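Local atomic coordinates of 2-nitropropane dioxygenase (Streptomyces ansochromogenes, PDB entry 3BW3), a protein that probably catalyses the FMN-dependent oxidative denitrification of alkyl nitronates such as propionate 3-nitronate, using molecular oxygen. Residues 71-76 / 128-133; 105-110 / 294-299. The protein carries 1 engineered substitution. All blocks are in the same frame, centred on the assembly; numbering follows the deposited sequence.

Interaction 1: 71-76 / 128-133; sequences MPQPEL and FHFGVP. With FMN (flavin mononucleotide), chain B.
At the C-terminal ends of the neighbouring parallel barrel strands 65-70 and 125-129, Met71 packs against the end of strand 125-129 and the loop that follows it. Its backbone N donates to His129 O at 3.0 Å. His129 in turn is bonded through its backbone to Val69, so this bond carries the parallel pairing of the TIM barrel one residue past strand 65-70. The Met71 chain is bent at chi2 and chi3 (-57° and -55°), which folds the thioether back over the loop. SD lies 3.7 Å from Phe128 CD1, a Met-aromatic contact with an oblique approach to the ring. The same sulfur touches Pro133 CG at 3.8 Å, and CE reaches Pro133 CA. Pro133 CG itself sits over the centre of one face of the Phe128 ring. Gly131 passes close to Met71, with its C 3.6 Å from Met71 CG; a beta carbon there would press on Met71 CG and on Phe130 O, in keeping with a glycine. Tyr111 of helix 111-120 also touches Met71 and Pro133. CB of His129 points away from the 71-76 segment, and its ring lies by the flavin. FMN O2 lies over one face of the imidazole, 3.0 Å from His129 CD2.

Interaction 2: 105-110 / 294-299; sequences GGRDDG and YPDVHH. With NIE (nitroethane), chain C.
Arg107 and Asp296 form a salt bridge between the loop 105-110 and the first turn of helix 296-311. Arg107 NH1 donates to Asp296 OD1 at 2.6 Å, and NH2 makes a weak second bond to the same oxygen. OD1 lies near the guanidinium plane, but NH1 meets it from 32° out of the carboxylate plane, on the syn side. The two flat groups are turned 53° apart. The bend at chi3 (62°) turns the guanidinium so that Pro295 CD comes over one face, 4.1 Å from NH2. This is the close part of the contact, and Asp296 and Pro295 are buried. Pro295 follows a cis peptide bond and stands at the N-cap position, right before the helix. The other end is looser. Gly105 and Gly106 bring only backbone, and Gly106 is exposed. Here His299 NE2 donates to Gly106 O at 3.0 Å, with the oxygen near the ring plane and the donor in the carbonyl plane. One residue earlier, His298 faces the pocket and makes a weak bond from NE2 to nitroethane O5. A leucine in place of Arg107 would probably leave buried Asp296 without its charge partner, with the His299 bond still joining loop to helix. The short pairing with Arg107 is likely to keep Asp296 ionised, and its place in the helix's first turn would probably add to this, through the helix dipole.

The centres of interactions 1 and 2 are 10 Å apart, and the two contacts touch. Arg107 is the main joint. Its O lies 2.9 Å from Gln73 N, a probable hydrogen bond, and its NH2 lies 3.0 Å from Pro74 O, another. The guanidinium thus holds the 71-76 loop as well as Asp296. A second joint is aromatic: Phe130 CE2 packs 3.1 Å from Tyr294 OH, and that hydroxyl is hydrogen-bonded to Tyr44 of the nitroethane pocket. The contacts reach the active site at two points. Interaction 1 supplies His129 at the flavin, and interaction 2 supplies His298 at the bound nitroethane.

Interaction 1: 71-76 / 128-133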
ATOM      1  N   MET A  71      15.083 -19.271   1.447  1.00 13.77           N
ATOM      2  CA  MET A  71      16.205 -19.411   0.533  1.00 14.60           C
ATOM      3  C   MET A  71      17.487 -19.117   1.300  1.00 14.67           C
ATOM      4  O   MET A  71      17.493 -18.294   2.215  1.00 13.62           O
ATOM      5  CB  MET A  71      16.100 -18.406  -0.621  1.00 14.16           C
ATOM      6  CG  MET A  71      14.920 -18.606  -1.558  1.00 13.21           C
ATOM      7  SD  MET A  71      14.915 -20.237  -2.292  1.00 15.47           S
ATOM      8  CE  MET A  71      16.532 -20.301  -3.019  1.00 12.45           C
ATOM      9  N   PRO A  72      18.585 -19.810   0.958  1.00 15.33           N
ATOM     10  CA  PRO A  72      19.850 -19.554   1.650  1.00 16.05           C
ATOM     11  C   PRO A  72      20.269 -18.122   1.313  1.00 16.54           C
ATOM     12  O   PRO A  72      19.968 -17.630   0.229  1.00 14.44           O
ATOM     13  CB  PRO A  72      20.791 -20.585   1.034  1.00 15.46           C
ATOM     14  CG  PRO A  72      19.883 -21.727   0.749  1.00 16.66           C
ATOM     15  CD  PRO A  72      18.668 -21.043   0.158  1.00 15.33           C
ATOM     16  N   GLN A  73      20.950 -17.453   2.236  1.00 18.12           N
ATOM     17  CA  GLN A  73      21.375 -16.081   1.999  1.00 21.17           C
ATOM     18  C   GLN A  73      22.893 -15.999   1.925  1.00 24.12           C
ATOM     19  O   GLN A  73      23.597 -16.720   2.629  1.00 25.54           O
ATOM     20  CB  GLN A  73      20.868 -15.164   3.119  1.00 20.22           C
ATOM     21  CG  GLN A  73      19.347 -15.137   3.286  1.00 19.95           C
ATOM     22  CD  GLN A  73      18.621 -14.712   2.022  1.00 21.13           C
ATOM     23  OE1 GLN A  73      17.828 -15.469   1.460  1.00 19.42           O
ATOM     24  NE2 GLN A  73      18.893 -13.497   1.566  1.00 19.25           N
ATOM     25  N   PRO A  74      23.417 -15.119   1.061  1.00 28.09           N
ATOM     26  CA  PRO A  74      24.869 -14.974   0.930  1.00 30.98           C
ATOM     27  C   PRO A  74      25.473 -14.213   2.106  1.00 34.14           C
ATOM     28  O   PRO A  74      24.797 -13.412   2.747  1.00 33.88           O
ATOM     29  CB  PRO A  74      25.015 -14.219  -0.384  1.00 30.45           C
ATOM     30  CG  PRO A  74      23.806 -13.333  -0.381  1.00 28.72           C
ATOM     31  CD  PRO A  74      22.715 -14.280   0.075  1.00 28.50           C
ATOM     32  N   GLU A  75      26.744 -14.486   2.386  1.00 39.17           N
ATOM     33  CA  GLU A  75      27.470 -13.829   3.469  1.00 43.04           C
ATOM     34  C   GLU A  75      27.474 -12.324   3.210  1.00 44.55           C
ATOM     35  O   GLU A  75      27.424 -11.891   2.060  1.00 45.73           O
ATOM     36  CB  GLU A  75      28.906 -14.364   3.514  1.00 45.18           C
ATOM     37  CG  GLU A  75      29.884 -13.552   4.350  1.00 48.87           C
ATOM     38  CD  GLU A  75      30.016 -14.046   5.778  1.00 51.24           C
ATOM     39  OE1 GLU A  75      30.336 -15.242   5.967  1.00 51.63           O
ATOM     40  OE2 GLU A  75      29.814 -13.237   6.711  1.00 52.33           O
ATOM     41  N   LEU A  76      27.527 -11.529   4.275  1.00 46.59           N
ATOM     42  CA  LEU A  76      27.533 -10.076   4.131  1.00 47.64           C
ATOM     43  C   LEU A  76      26.258  -9.582   3.447  1.00 48.04           C
ATOM     44  O   LEU A  76      26.311  -8.862   2.449  1.00 47.91           O
ATOM     45  CB  LEU A  76      28.763  -9.636   3.329  1.00 47.89           C
ATOM     46  CG  LEU A  76      30.081  -9.452   4.084  1.00 47.76           C
ATOM     47  CD1 LEU A  76      30.241 -10.502   5.167  1.00 47.44           C
ATOM     48  CD2 LEU A  76      31.228  -9.510   3.095  1.00 48.37           C
ATOM     49  N   PHE A 128       8.572 -20.637  -1.589  1.00 12.95           N
ATOM     50  CA  PHE A 128       9.893 -20.175  -1.183  1.00 11.66           C
ATOM     51  C   PHE A 128       9.853 -18.698  -0.805  1.00 12.11           C
ATOM     52  O   PHE A 128       9.111 -17.923  -1.400  1.00 11.46           O
ATOM     53  CB  PHE A 128      10.888 -20.403  -2.327  1.00 11.09           C
ATOM     54  CG  PHE A 128      11.046 -21.856  -2.719  1.00 11.81           C
ATOM     55  CD1 PHE A 128      12.069 -22.629  -2.178  1.00 12.58           C
ATOM     56  CD2 PHE A 128      10.168 -22.449  -3.619  1.00  9.59           C
ATOM     57  CE1 PHE A 128      12.218 -23.977  -2.530  1.00 11.84           C
ATOM     58  CE2 PHE A 128      10.306 -23.790  -3.977  1.00 11.71           C
ATOM     59  CZ  PHE A 128      11.336 -24.557  -3.430  1.00 12.48           C
ATOM     60  N   HIS A 129      10.653 -18.312   0.184  1.00 11.01           N
ATOM     61  CA  HIS A 129      10.688 -16.922   0.624  1.00 11.31           C
ATOM     62  C   HIS A 129      12.126 -16.412   0.614  1.00 10.82           C
ATOM     63  O   HIS A 129      13.071 -17.191   0.773  1.00  9.47           O
ATOM     64  CB  HIS A 129      10.112 -16.798   2.046  1.00 11.20           C
ATOM     65  CG  HIS A 129       9.327 -15.541   2.278  1.00 10.41           C
ATOM     66  ND1 HIS A 129       9.575 -14.691   3.335  1.00 12.31           N
ATOM     67  CD2 HIS A 129       8.279 -15.008   1.606  1.00  9.30           C
ATOM     68  CE1 HIS A 129       8.714 -13.689   3.303  1.00 10.93           C
ATOM     69  NE2 HIS A 129       7.917 -13.857   2.263  1.00  9.62           N
ATOM     70  N   PHE A 130      12.279 -15.104   0.422  1.00 11.49           N
ATOM     71  CA  PHE A 130      13.590 -14.455   0.400  1.00 11.57           C
ATOM     72  C   PHE A 130      14.406 -14.781  -0.851  1.00 12.91           C
ATOM     73  O   PHE A 130      15.636 -14.871  -0.785  1.00 12.75           O
ATOM     74  CB  PHE A 130      14.408 -14.844   1.640  1.00  9.13           C
ATOM     75  CG  PHE A 130      13.747 -14.494   2.948  1.00 10.84           C
ATOM     76  CD1 PHE A 130      13.334 -13.192   3.213  1.00  9.03           C
ATOM     77  CD2 PHE A 130      13.561 -15.467   3.926  1.00  8.60           C
ATOM     78  CE1 PHE A 130      12.744 -12.862   4.435  1.00 11.97           C
ATOM     79  CE2 PHE A 130      12.973 -15.150   5.151  1.00 12.07           C
ATOM     80  CZ  PHE A 130      12.563 -13.843   5.407  1.00 10.04           C
ATOM     81  N   GLY A 131      13.730 -14.959  -1.984  1.00 11.74           N
ATOM     82  CA  GLY A 131      14.443 -15.263  -3.213  1.00 12.38           C
ATOM     83  C   GLY A 131      13.767 -16.285  -4.107  1.00 12.51           C
ATOM     84  O   GLY A 131      12.625 -16.667  -3.869  1.00 12.46           O
ATOM     85  N   VAL A 132      14.488 -16.726  -5.137  1.00 12.79           N
ATOM     86  CA  VAL A 132      13.983 -17.700  -6.104  1.00 12.99           C
ATOM     87  C   VAL A 132      14.932 -18.897  -6.225  1.00 13.94           C
ATOM     88  O   VAL A 132      16.139 -18.728  -6.386  1.00 14.08           O
ATOM     89  CB  VAL A 132      13.853 -17.077  -7.515  1.00 13.61           C
ATOM     90  CG1 VAL A 132      13.084 -18.022  -8.437  1.00 11.61           C
ATOM     91  CG2 VAL A 132      13.174 -15.722  -7.429  1.00 13.71           C
ATOM     92  N   PRO A 133      14.391 -20.123  -6.162  1.00 12.52           N
ATOM     93  CA  PRO A 133      15.193 -21.345  -6.267  1.00 13.33           C
ATOM     94  C   PRO A 133      15.788 -21.507  -7.662  1.00 12.66           C
ATOM     95  O   PRO A 133      15.290 -20.924  -8.618  1.00  9.73           O
ATOM     96  CB  PRO A 133      14.181 -22.456  -5.988  1.00 13.35           C
ATOM     97  CG  PRO A 133      13.094 -21.774  -5.234  1.00 14.47           C
ATOM     98  CD  PRO A 133      12.980 -20.448  -5.911  1.00 12.31           C
TER
HETATM   99  N1  FMN B 370       5.907 -15.755   4.953  1.00 12.27           N
HETATM  100  C2  FMN B 370       6.767 -16.791   4.582  1.00 13.20           C
HETATM  101  O2  FMN B 370       6.922 -17.054   3.391  1.00 14.39           O
HETATM  102  N3  FMN B 370       7.441 -17.527   5.546  1.00 12.01           N
HETATM  103  C4  FMN B 370       7.295 -17.288   6.903  1.00 12.74           C
HETATM  104  O4  FMN B 370       7.914 -17.980   7.728  1.00 12.55           O
HETATM  105  C4A FMN B 370       6.414 -16.246   7.300  1.00 13.48           C
HETATM  106  N5  FMN B 370       6.192 -15.963   8.649  1.00 13.27           N
HETATM  107  C5A FMN B 370       5.301 -14.961   9.051  1.00 12.45           C
HETATM  108  C6  FMN B 370       5.086 -14.722  10.432  1.00 10.52           C
HETATM  109  C7  FMN B 370       4.174 -13.711  10.900  1.00 11.13           C
HETATM  110  C7M FMN B 370       3.453 -14.090  12.215  1.00  8.95           C
HETATM  111  C8  FMN B 370       3.469 -12.990   9.864  1.00 11.65           C
HETATM  112  C8M FMN B 370       2.056 -12.433  10.048  1.00  7.25           C
HETATM  113  C9  FMN B 370       3.696 -13.203   8.471  1.00 10.05           C
HETATM  114  C9A FMN B 370       4.610 -14.196   8.057  1.00 11.50           C
HETATM  115  N10 FMN B 370       4.848 -14.461   6.682  1.00 12.79           N
HETATM  116  C10 FMN B 370       5.727 -15.485   6.297  1.00 12.41           C
HETATM  117  C1' FMN B 370       4.305 -13.523   5.601  1.00 11.45           C
HETATM  118  C2' FMN B 370       3.027 -14.155   5.002  1.00  9.82           C
HETATM  119  O2' FMN B 370       3.402 -15.102   4.010  1.00  8.08           O
HETATM  120  C3' FMN B 370       2.112 -13.098   4.290  1.00  9.92           C
HETATM  121  O3' FMN B 370       2.915 -12.499   3.270  1.00 11.18           O
HETATM  122  C4' FMN B 370       1.568 -11.986   5.213  1.00  9.24           C
HETATM  123  O4' FMN B 370       1.130 -12.590   6.437  1.00 10.13           O
HETATM  124  C5' FMN B 370       0.380 -11.245   4.531  1.00  9.10           C
HETATM  125  O5' FMN B 370      -0.163 -10.190   5.362  1.00  7.13           O
HETATM  126  P   FMN B 370      -1.386 -10.301   6.460  1.00  9.69           P
HETATM  127  O1P FMN B 370      -2.028 -11.300   5.543  1.00  9.24           O
HETATM  128  O2P FMN B 370      -1.376  -8.813   6.211  1.00  9.79           O
HETATM  129  O3P FMN B 370      -0.324 -10.855   7.400  1.00 10.15           O

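Interaction 2: 105-110 / 294-299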
ATOM      1  N   GLY A 105      25.818 -17.709  12.552  1.00 34.26           N
ATOM      2  CA  GLY A 105      25.351 -19.077  12.464  1.00 35.40           C
ATOM      3  C   GLY A 105      25.090 -19.403  11.003  1.00 36.45           C
ATOM      4  O   GLY A 105      25.544 -18.682  10.110  1.00 37.56           O
ATOM      5  N   GLY A 106      24.361 -20.484  10.749  1.00 35.70           N
ATOM      6  CA  GLY A 106      24.063 -20.858   9.378  1.00 33.43           C
ATOM      7  C   GLY A 106      23.324 -19.752   8.650  1.00 30.44           C
ATOM      8  O   GLY A 106      22.836 -18.815   9.277  1.00 30.87           O
ATOM      9  N   ARG A 107      23.242 -19.860   7.328  1.00 27.63           N
ATOM     10  CA  ARG A 107      22.552 -18.866   6.514  1.00 24.64           C
ATOM     11  C   ARG A 107      21.701 -19.579   5.469  1.00 21.82           C
ATOM     12  O   ARG A 107      20.966 -18.951   4.706  1.00 19.35           O
ATOM     13  CB  ARG A 107      23.570 -17.970   5.815  1.00 27.58           C
ATOM     14  CG  ARG A 107      24.683 -17.472   6.724  1.00 29.83           C
ATOM     15  CD  ARG A 107      25.634 -16.594   5.943  1.00 32.29           C
ATOM     16  NE  ARG A 107      24.945 -15.416   5.433  1.00 33.90           N
ATOM     17  CZ  ARG A 107      24.644 -14.354   6.170  1.00 34.26           C
ATOM     18  NH1 ARG A 107      24.982 -14.320   7.453  1.00 34.92           N
ATOM     19  NH2 ARG A 107      23.996 -13.331   5.627  1.00 34.71           N
ATOM     20  N   ASP A 108      21.812 -20.904   5.453  1.00 19.05           N
ATOM     21  CA  ASP A 108      21.092 -21.756   4.516  1.00 17.13           C
ATOM     22  C   ASP A 108      19.794 -22.271   5.125  1.00 14.73           C
ATOM     23  O   ASP A 108      18.894 -22.703   4.414  1.00 16.13           O
ATOM     24  CB  ASP A 108      21.978 -22.939   4.144  0.60 17.57           C
ATOM     25  CG  ASP A 108      22.374 -23.753   5.356  0.60 19.94           C
ATOM     26  OD1 ASP A 108      21.774 -24.827   5.578  0.60 20.82           O
ATOM     27  OD2 ASP A 108      23.275 -23.307   6.100  0.60 19.82           O
ATOM     28  N   ASP A 109      19.715 -22.239   6.448  1.00 15.36           N
ATOM     29  CA  ASP A 109      18.529 -22.699   7.162  1.00 14.79           C
ATOM     30  C   ASP A 109      18.131 -24.128   6.768  1.00 14.38           C
ATOM     31  O   ASP A 109      16.957 -24.414   6.528  1.00 14.03           O
ATOM     32  CB  ASP A 109      17.364 -21.737   6.907  1.00 14.82           C
ATOM     33  CG  ASP A 109      16.235 -21.913   7.904  1.00 15.89           C
ATOM     34  OD1 ASP A 109      16.520 -21.931   9.113  1.00 17.63           O
ATOM     35  OD2 ASP A 109      15.068 -22.025   7.485  1.00 15.44           O
ATOM     36  N   GLY A 110      19.120 -25.015   6.696  1.00 14.53           N
ATOM     37  CA  GLY A 110      18.870 -26.407   6.350  1.00 14.48           C
ATOM     38  C   GLY A 110      18.240 -26.635   4.987  1.00 13.66           C
ATOM     39  O   GLY A 110      17.529 -27.614   4.785  1.00 14.35           O
ATOM     40  N   TYR A 294      20.693 -10.252   7.312  1.00 17.56           N
ATOM     41  CA  TYR A 294      19.828 -11.393   7.586  1.00 17.40           C
ATOM     42  C   TYR A 294      20.486 -12.696   7.117  1.00 18.14           C
ATOM     43  O   TYR A 294      21.093 -12.741   6.046  1.00 18.32           O
ATOM     44  CB  TYR A 294      18.493 -11.196   6.859  1.00 14.90           C
ATOM     45  CG  TYR A 294      17.547 -12.364   6.973  1.00 13.65           C
ATOM     46  CD1 TYR A 294      16.711 -12.508   8.077  1.00 12.62           C
ATOM     47  CD2 TYR A 294      17.519 -13.356   5.994  1.00 13.08           C
ATOM     48  CE1 TYR A 294      15.873 -13.612   8.206  1.00 13.80           C
ATOM     49  CE2 TYR A 294      16.688 -14.459   6.112  1.00 12.50           C
ATOM     50  CZ  TYR A 294      15.869 -14.583   7.217  1.00 12.87           C
ATOM     51  OH  TYR A 294      15.059 -15.684   7.335  1.00 14.00           O
ATOM     52  N   PRO A 295      20.348 -13.783   7.899  1.00 17.55           N
ATOM     53  CA  PRO A 295      19.625 -13.868   9.174  1.00 16.45           C
ATOM     54  C   PRO A 295      20.470 -13.501  10.390  1.00 16.52           C
ATOM     55  O   PRO A 295      20.100 -13.815  11.520  1.00 17.01           O
ATOM     56  CB  PRO A 295      19.181 -15.326   9.210  1.00 14.87           C
ATOM     57  CG  PRO A 295      20.366 -16.024   8.603  1.00 16.65           C
ATOM     58  CD  PRO A 295      20.719 -15.129   7.418  1.00 15.72           C
ATOM     59  N   ASP A 296      21.595 -12.832  10.156  1.00 17.48           N
ATOM     60  CA  ASP A 296      22.500 -12.429  11.235  1.00 17.66           C
ATOM     61  C   ASP A 296      21.781 -11.784  12.421  1.00 17.25           C
ATOM     62  O   ASP A 296      21.962 -12.195  13.570  1.00 15.59           O
ATOM     63  CB  ASP A 296      23.548 -11.445  10.711  1.00 19.85           C
ATOM     64  CG  ASP A 296      24.349 -12.000   9.546  1.00 22.86           C
ATOM     65  OD1 ASP A 296      23.747 -12.298   8.488  1.00 24.04           O
ATOM     66  OD2 ASP A 296      25.582 -12.134   9.688  1.00 22.58           O
ATOM     67  N   VAL A 297      20.977 -10.762  12.142  1.00 16.31           N
ATOM     68  CA  VAL A 297      20.258 -10.063  13.202  1.00 15.17           C
ATOM     69  C   VAL A 297      19.229 -10.974  13.870  1.00 14.47           C
ATOM     70  O   VAL A 297      19.039 -10.917  15.085  1.00 15.57           O
ATOM     71  CB  VAL A 297      19.577  -8.786  12.657  1.00 14.39           C
ATOM     72  CG1 VAL A 297      18.734  -8.134  13.742  1.00 12.42           C
ATOM     73  CG2 VAL A 297      20.643  -7.803  12.177  1.00 13.06           C
ATOM     74  N   HIS A 298      18.576 -11.823  13.083  1.00 14.06           N
ATOM     75  CA  HIS A 298      17.596 -12.749  13.642  1.00 15.74           C
ATOM     76  C   HIS A 298      18.264 -13.659  14.676  1.00 15.82           C
ATOM     77  O   HIS A 298      17.691 -13.931  15.732  1.00 14.62           O
ATOM     78  CB  HIS A 298      16.953 -13.602  12.540  1.00 14.59           C
ATOM     79  CG  HIS A 298      15.921 -14.560  13.054  1.00 17.54           C
ATOM     80  ND1 HIS A 298      16.245 -15.780  13.607  1.00 16.62           N
ATOM     81  CD2 HIS A 298      14.574 -14.449  13.155  1.00 17.32           C
ATOM     82  CE1 HIS A 298      15.143 -16.378  14.027  1.00 17.25           C
ATOM     83  NE2 HIS A 298      14.116 -15.590  13.765  1.00 17.46           N
ATOM     84  N   HIS A 299      19.471 -14.131  14.375  1.00 17.00           N
ATOM     85  CA  HIS A 299      20.190 -14.999  15.306  1.00 18.42           C
ATOM     86  C   HIS A 299      20.497 -14.207  16.568  1.00 17.63           C
ATOM     87  O   HIS A 299      20.394 -14.708  17.688  1.00 16.92           O
ATOM     88  CB  HIS A 299      21.524 -15.477  14.713  1.00 20.10           C
ATOM     89  CG  HIS A 299      21.392 -16.288  13.461  1.00 22.27           C
ATOM     90  ND1 HIS A 299      20.322 -17.124  13.220  1.00 23.17           N
ATOM     91  CD2 HIS A 299      22.226 -16.428  12.402  1.00 22.87           C
ATOM     92  CE1 HIS A 299      20.501 -17.741  12.065  1.00 23.13           C
ATOM     93  NE2 HIS A 299      21.648 -17.337  11.549  1.00 22.42           N
TER
HETATM   94  N3  NIE C 371      10.197 -15.615  13.696  1.00 33.75           N
HETATM   95  C1  NIE C 371      11.354 -17.552  14.722  1.00 34.93           C
HETATM   96  C2  NIE C 371      10.446 -16.335  14.945  1.00 35.61           C
HETATM   97  O4  NIE C 371       9.079 -15.632  13.210  1.00 34.02           O
HETATM   98  O5  NIE C 371      11.089 -14.984  13.147  1.00 36.56           O